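Local coordinates for putative transcriptional regulator (Salmonella typhimurium, PDB 1YYV), which is a putative transcriptional regulator of the HxlR family that probably binds DNA through a winged helix-turn-helix domain, at residues S69-R81 with V91-S103. Residues are numbered along the deposited sequence; the frame is centred on the assembly and turned at random.
Sequences SLQALEQDGFLNR and VEYSLTPLGEQVS
Thr96 OG1 donates a short hydrogen bond to the carbonyl oxygen Gly77 O (2.6 Å) and, as N-cap of helix 97-103, accepts one from Gly99 N (3.0 Å). With chi1 at 65°, the hydroxyl sits between the backbone N and the carbonyl carbon of Thr96, within reach of both partners. Gly77, at positive phi, ends helix 66-76 in a Schellman motif, so the hydroxyl ties the end of one helix to the start of another. Beside it, Thr96 N donates a hydrogen bond to Phe78 O from well above the carbonyl plane, and Gly99 CA adds a C-H...O contact to the same oxygen. The hairpin continues with the hydrogen-bonded pair Asn80-Ser94, where Asn80 N meets Ser94 O at 2.7 Å and Ser94 N returns to Asn80 O at 3.1 Å.

On the sheet face bearing Arg81 and Tyr93, Leu70 CD2 stands 3.6 Å above the centre of the Tyr93 ring in a CH-pi contact, while Arg81 CG lies 3.6 Å from Tyr93 CE1. Leu98 CD2, from the first turn of helix 97-103, meets Phe78 CE1 obliquely, and Val102 CG1, one turn further on, lies over one face of the ring.

Strands 79-84 and 90-95 form the wing hairpin of the winged helix-turn-helix fold; strand 49-50 pairs on the other edge of strand 90-95 through a backbone hydrogen bond between His49 and Tyr93. Phe78 also packs on Val28 and Val32 of helix 25-33 and on Trp112 in helix 107-121 of the second subunit.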
loop_
_atom_site.group_PDB
_atom_site.type_symbol
_atom_site.label_atom_id
_atom_site.label_comp_id
_atom_site.label_asym_id
_atom_site.label_seq_id
_atom_site.Cartn_x
_atom_site.Cartn_y
_atom_site.Cartn_z
ATOM N N SER A 69 -1.056 12.959 -7.114
ATOM C CA SER A 69 -0.277 12.249 -6.071
ATOM C C SER A 69 0.672 13.154 -5.314
ATOM O O SER A 69 0.735 13.107 -4.082
ATOM C CB SER A 69 0.524 11.040 -6.605
ATOM O OG SER A 69 -0.147 10.413 -7.679
ATOM N N LEU A 70 1.405 13.995 -6.036
ATOM C CA LEU A 70 2.397 14.854 -5.397
ATOM C C LEU A 70 1.716 15.750 -4.404
ATOM O O LEU A 70 2.234 15.984 -3.310
ATOM C CB LEU A 70 3.171 15.693 -6.442
ATOM C CG LEU A 70 4.323 14.952 -7.137
ATOM C CD1 LEU A 70 4.728 15.673 -8.373
ATOM C CD2 LEU A 70 5.515 14.779 -6.164
ATOM N N GLN A 71 0.558 16.264 -4.793
ATOM C CA GLN A 71 -0.242 17.084 -3.901
ATOM C C GLN A 71 -0.806 16.371 -2.637
ATOM O O GLN A 71 -0.758 16.936 -1.544
ATOM C CB GLN A 71 -1.397 17.737 -4.662
ATOM C CG GLN A 71 -2.312 18.510 -3.707
ATOM C CD GLN A 71 -2.823 19.763 -4.322
ATOM O OE1 GLN A 71 -3.928 19.784 -4.892
ATOM N NE2 GLN A 71 -2.011 20.838 -4.252
ATOM N N ALA A 72 -1.362 15.171 -2.803
ATOM C CA ALA A 72 -1.843 14.380 -1.663
ATOM C C ALA A 72 -0.696 14.036 -0.698
ATOM O O ALA A 72 -0.865 14.087 0.512
ATOM C CB ALA A 72 -2.592 13.110 -2.129
ATOM N N LEU A 73 0.478 13.733 -1.236
ATOM C CA LEU A 73 1.639 13.419 -0.412
ATOM C C LEU A 73 2.212 14.625 0.304
ATOM O O LEU A 73 2.708 14.489 1.428
ATOM C CB LEU A 73 2.726 12.703 -1.231
ATOM C CG LEU A 73 2.403 11.294 -1.782
ATOM C CD1 LEU A 73 3.503 10.759 -2.745
ATOM C CD2 LEU A 73 2.183 10.295 -0.650
ATOM N N GLU A 74 2.141 15.800 -0.322
ATOM C CA GLU A 74 2.620 17.030 0.318
ATOM C C GLU A 74 1.722 17.467 1.470
ATOM O O GLU A 74 2.220 17.827 2.559
ATOM C CB GLU A 74 2.791 18.185 -0.684
ATOM C CG GLU A 74 3.244 19.494 0.005
ATOM C CD GLU A 74 3.264 20.728 -0.895
ATOM O OE1 GLU A 74 2.679 20.702 -2.023
ATOM O OE2 GLU A 74 3.863 21.743 -0.441
ATOM N N GLN A 75 0.405 17.416 1.260
ATOM C CA GLN A 75 -0.498 17.828 2.330
ATOM C C GLN A 75 -0.572 16.831 3.473
ATOM O O GLN A 75 -0.959 17.222 4.579
ATOM C CB GLN A 75 -1.877 18.350 1.859
ATOM C CG GLN A 75 -2.648 17.463 0.914
ATOM C CD GLN A 75 -3.583 18.257 -0.022
ATOM O OE1 GLN A 75 -3.310 19.412 -0.368
ATOM N NE2 GLN A 75 -4.668 17.608 -0.470
ATOM N N ASP A 76 -0.153 15.580 3.221
ATOM C CA ASP A 76 0.030 14.583 4.275
ATOM C C ASP A 76 1.290 14.881 5.096
ATOM O O ASP A 76 1.383 14.502 6.240
ATOM C CB ASP A 76 0.087 13.167 3.688
ATOM C CG ASP A 76 -1.314 12.618 3.304
ATOM O OD1 ASP A 76 -2.332 13.266 3.636
ATOM O OD2 ASP A 76 -1.402 11.538 2.654
ATOM N N GLY A 77 2.256 15.587 4.516
ATOM C CA GLY A 77 3.435 16.001 5.270
ATOM C C GLY A 77 4.681 15.214 4.912
ATOM O O GLY A 77 5.672 15.225 5.676
ATOM N N PHE A 78 4.642 14.544 3.754
ATOM C CA PHE A 78 5.711 13.650 3.363
ATOM C C PHE A 78 6.705 14.320 2.408
ATOM O O PHE A 78 7.825 13.812 2.220
ATOM C CB PHE A 78 5.154 12.365 2.720
ATOM C CG PHE A 78 4.173 11.599 3.594
ATOM C CD1 PHE A 78 4.427 11.389 4.963
ATOM C CD2 PHE A 78 3.020 11.066 3.046
ATOM C CE1 PHE A 78 3.546 10.674 5.753
ATOM C CE2 PHE A 78 2.132 10.340 3.825
ATOM C CZ PHE A 78 2.386 10.149 5.180
ATOM N N LEU A 79 6.300 15.421 1.770
ATOM C CA LEU A 79 7.180 16.071 0.793
ATOM C C LEU A 79 7.382 17.542 1.066
ATOM O O LEU A 79 6.479 18.240 1.534
ATOM C CB LEU A 79 6.692 15.928 -0.660
ATOM C CG LEU A 79 6.148 14.605 -1.147
ATOM C CD1 LEU A 79 5.593 14.797 -2.515
ATOM C CD2 LEU A 79 7.192 13.465 -1.100
ATOM N N ASN A 80 8.602 17.976 0.784
ATOM C CA ASN A 80 8.897 19.396 0.558
ATOM C C ASN A 80 8.743 19.748 -0.916
ATOM O O ASN A 80 9.237 19.037 -1.791
ATOM C CB ASN A 80 10.274 19.750 1.102
ATOM C CG ASN A 80 10.302 19.679 2.606
ATOM O OD1 ASN A 80 11.178 19.033 3.192
ATOM N ND2 ASN A 80 9.298 20.309 3.258
ATOM N N ARG A 81 7.986 20.807 -1.176
ATOM C CA ARG A 81 7.880 21.323 -2.522
ATOM C C ARG A 81 8.438 22.749 -2.658
ATOM O O ARG A 81 7.927 23.702 -2.049
ATOM C CB ARG A 81 6.444 21.247 -3.027
ATOM C CG ARG A 81 6.297 21.848 -4.423
ATOM C CD ARG A 81 4.868 22.151 -4.710
ATOM N NE ARG A 81 4.380 23.135 -3.758
ATOM C CZ ARG A 81 3.205 23.757 -3.851
ATOM N NH1 ARG A 81 2.371 23.503 -4.875
ATOM N NH2 ARG A 81 2.868 24.645 -2.917
ATOM N N VAL A 91 9.737 22.905 -10.415
ATOM C CA VAL A 91 9.359 22.670 -9.048
ATOM C C VAL A 91 10.110 21.419 -8.640
ATOM O O VAL A 91 10.143 20.444 -9.385
ATOM C CB VAL A 91 7.822 22.544 -8.893
ATOM C CG1 VAL A 91 7.275 21.428 -9.755
ATOM C CG2 VAL A 91 7.459 22.379 -7.461
ATOM N N GLU A 92 10.738 21.476 -7.475
ATOM C CA GLU A 92 11.472 20.353 -6.912
ATOM C C GLU A 92 10.824 19.782 -5.664
ATOM O O GLU A 92 10.260 20.532 -4.849
ATOM C CB GLU A 92 12.911 20.778 -6.586
ATOM C CG GLU A 92 13.852 20.457 -7.713
ATOM C CD GLU A 92 15.035 21.344 -7.732
ATOM O OE1 GLU A 92 15.638 21.484 -6.661
ATOM O OE2 GLU A 92 15.361 21.915 -8.824
ATOM N N TYR A 93 10.962 18.455 -5.530
ATOM C CA TYR A 93 10.371 17.622 -4.464
ATOM C C TYR A 93 11.431 16.838 -3.735
ATOM O O TYR A 93 12.286 16.221 -4.347
ATOM C CB TYR A 93 9.352 16.612 -5.067
ATOM C CG TYR A 93 8.213 17.310 -5.757
ATOM C CD1 TYR A 93 7.135 17.798 -5.023
ATOM C CD2 TYR A 93 8.248 17.561 -7.115
ATOM C CE1 TYR A 93 6.105 18.496 -5.641
ATOM C CE2 TYR A 93 7.221 18.253 -7.749
ATOM C CZ TYR A 93 6.153 18.715 -7.001
ATOM O OH TYR A 93 5.114 19.391 -7.590
ATOM N N SER A 94 11.349 16.831 -2.414
ATOM C CA SER A 94 12.105 15.893 -1.605
ATOM C C SER A 94 11.235 15.428 -0.428
ATOM O O SER A 94 10.161 16.002 -0.168
ATOM C CB SER A 94 13.391 16.539 -1.081
ATOM O OG SER A 94 13.086 17.754 -0.405
ATOM N N LEU A 95 11.735 14.420 0.288
ATOM C CA LEU A 95 11.085 13.884 1.474
ATOM C C LEU A 95 11.385 14.695 2.732
ATOM O O LEU A 95 12.520 15.102 2.973
ATOM C CB LEU A 95 11.523 12.435 1.741
ATOM C CG LEU A 95 11.293 11.397 0.662
ATOM C CD1 LEU A 95 12.179 10.242 0.941
ATOM C CD2 LEU A 95 9.823 10.978 0.583
ATOM N N THR A 96 10.347 14.899 3.523
ATOM C CA THR A 96 10.484 15.389 4.867
ATOM C C THR A 96 11.003 14.229 5.740
ATOM O O THR A 96 11.029 13.067 5.281
ATOM C CB THR A 96 9.127 15.902 5.362
ATOM O OG1 THR A 96 8.212 14.799 5.435
ATOM C CG2 THR A 96 8.578 16.986 4.401
ATOM N N PRO A 97 11.458 14.522 6.980
ATOM C CA PRO A 97 11.722 13.409 7.934
ATOM C C PRO A 97 10.560 12.438 8.112
ATOM O O PRO A 97 10.770 11.226 8.129
ATOM C CB PRO A 97 12.028 14.135 9.256
ATOM C CG PRO A 97 12.619 15.449 8.786
ATOM C CD PRO A 97 11.791 15.835 7.565
ATOM N N LEU A 98 9.337 12.953 8.244
ATOM C CA LEU A 98 8.144 12.089 8.272
ATOM C C LEU A 98 8.004 11.252 6.988
ATOM O O LEU A 98 7.633 10.059 7.018
ATOM C CB LEU A 98 6.871 12.924 8.535
ATOM C CG LEU A 98 5.618 12.130 8.940
ATOM C CD1 LEU A 98 5.777 11.530 10.361
ATOM C CD2 LEU A 98 4.346 12.976 8.835
ATOM N N GLY A 99 8.291 11.873 5.858
ATOM C CA GLY A 99 8.228 11.198 4.570
ATOM C C GLY A 99 9.286 10.141 4.357
ATOM O O GLY A 99 9.046 9.177 3.642
ATOM N N GLU A 100 10.465 10.341 4.939
ATOM C CA GLU A 100 11.541 9.326 4.986
ATOM C C GLU A 100 11.102 8.042 5.715
ATOM O O GLU A 100 11.429 6.928 5.283
ATOM C CB GLU A 100 12.797 9.898 5.663
ATOM C CG GLU A 100 13.490 11.005 4.856
ATOM C CD GLU A 100 14.708 11.639 5.555
ATOM O OE1 GLU A 100 15.105 11.173 6.644
ATOM O OE2 GLU A 100 15.269 12.626 5.016
ATOM N N GLN A 101 10.367 8.195 6.816
ATOM C CA GLN A 101 9.876 7.048 7.586
ATOM C C GLN A 101 8.917 6.167 6.794
ATOM O O GLN A 101 9.158 4.971 6.628
ATOM C CB GLN A 101 9.235 7.517 8.893
ATOM C CG GLN A 101 10.222 8.235 9.869
ATOM C CD GLN A 101 9.521 8.723 11.143
ATOM O OE1 GLN A 101 8.621 8.053 11.690
ATOM N NE2 GLN A 101 9.924 9.903 11.619
ATOM N N VAL A 102 7.847 6.757 6.267
ATOM C CA VAL A 102 6.861 5.996 5.498
ATOM C C VAL A 102 7.468 5.386 4.244
ATOM O O VAL A 102 7.096 4.286 3.843
ATOM C CB VAL A 102 5.629 6.852 5.124
ATOM C CG1 VAL A 102 5.949 7.845 4.032
ATOM C CG2 VAL A 102 4.441 5.962 4.729
ATOM N N SER A 103 8.393 6.118 3.631
ATOM C CA SER A 103 9.071 5.676 2.431
ATOM C C SER A 103 9.911 4.403 2.699
ATOM O O SER A 103 9.937 3.488 1.871
ATOM C CB SER A 103 9.950 6.818 1.885
ATOM O OG SER A 103 10.786 6.332 0.833
#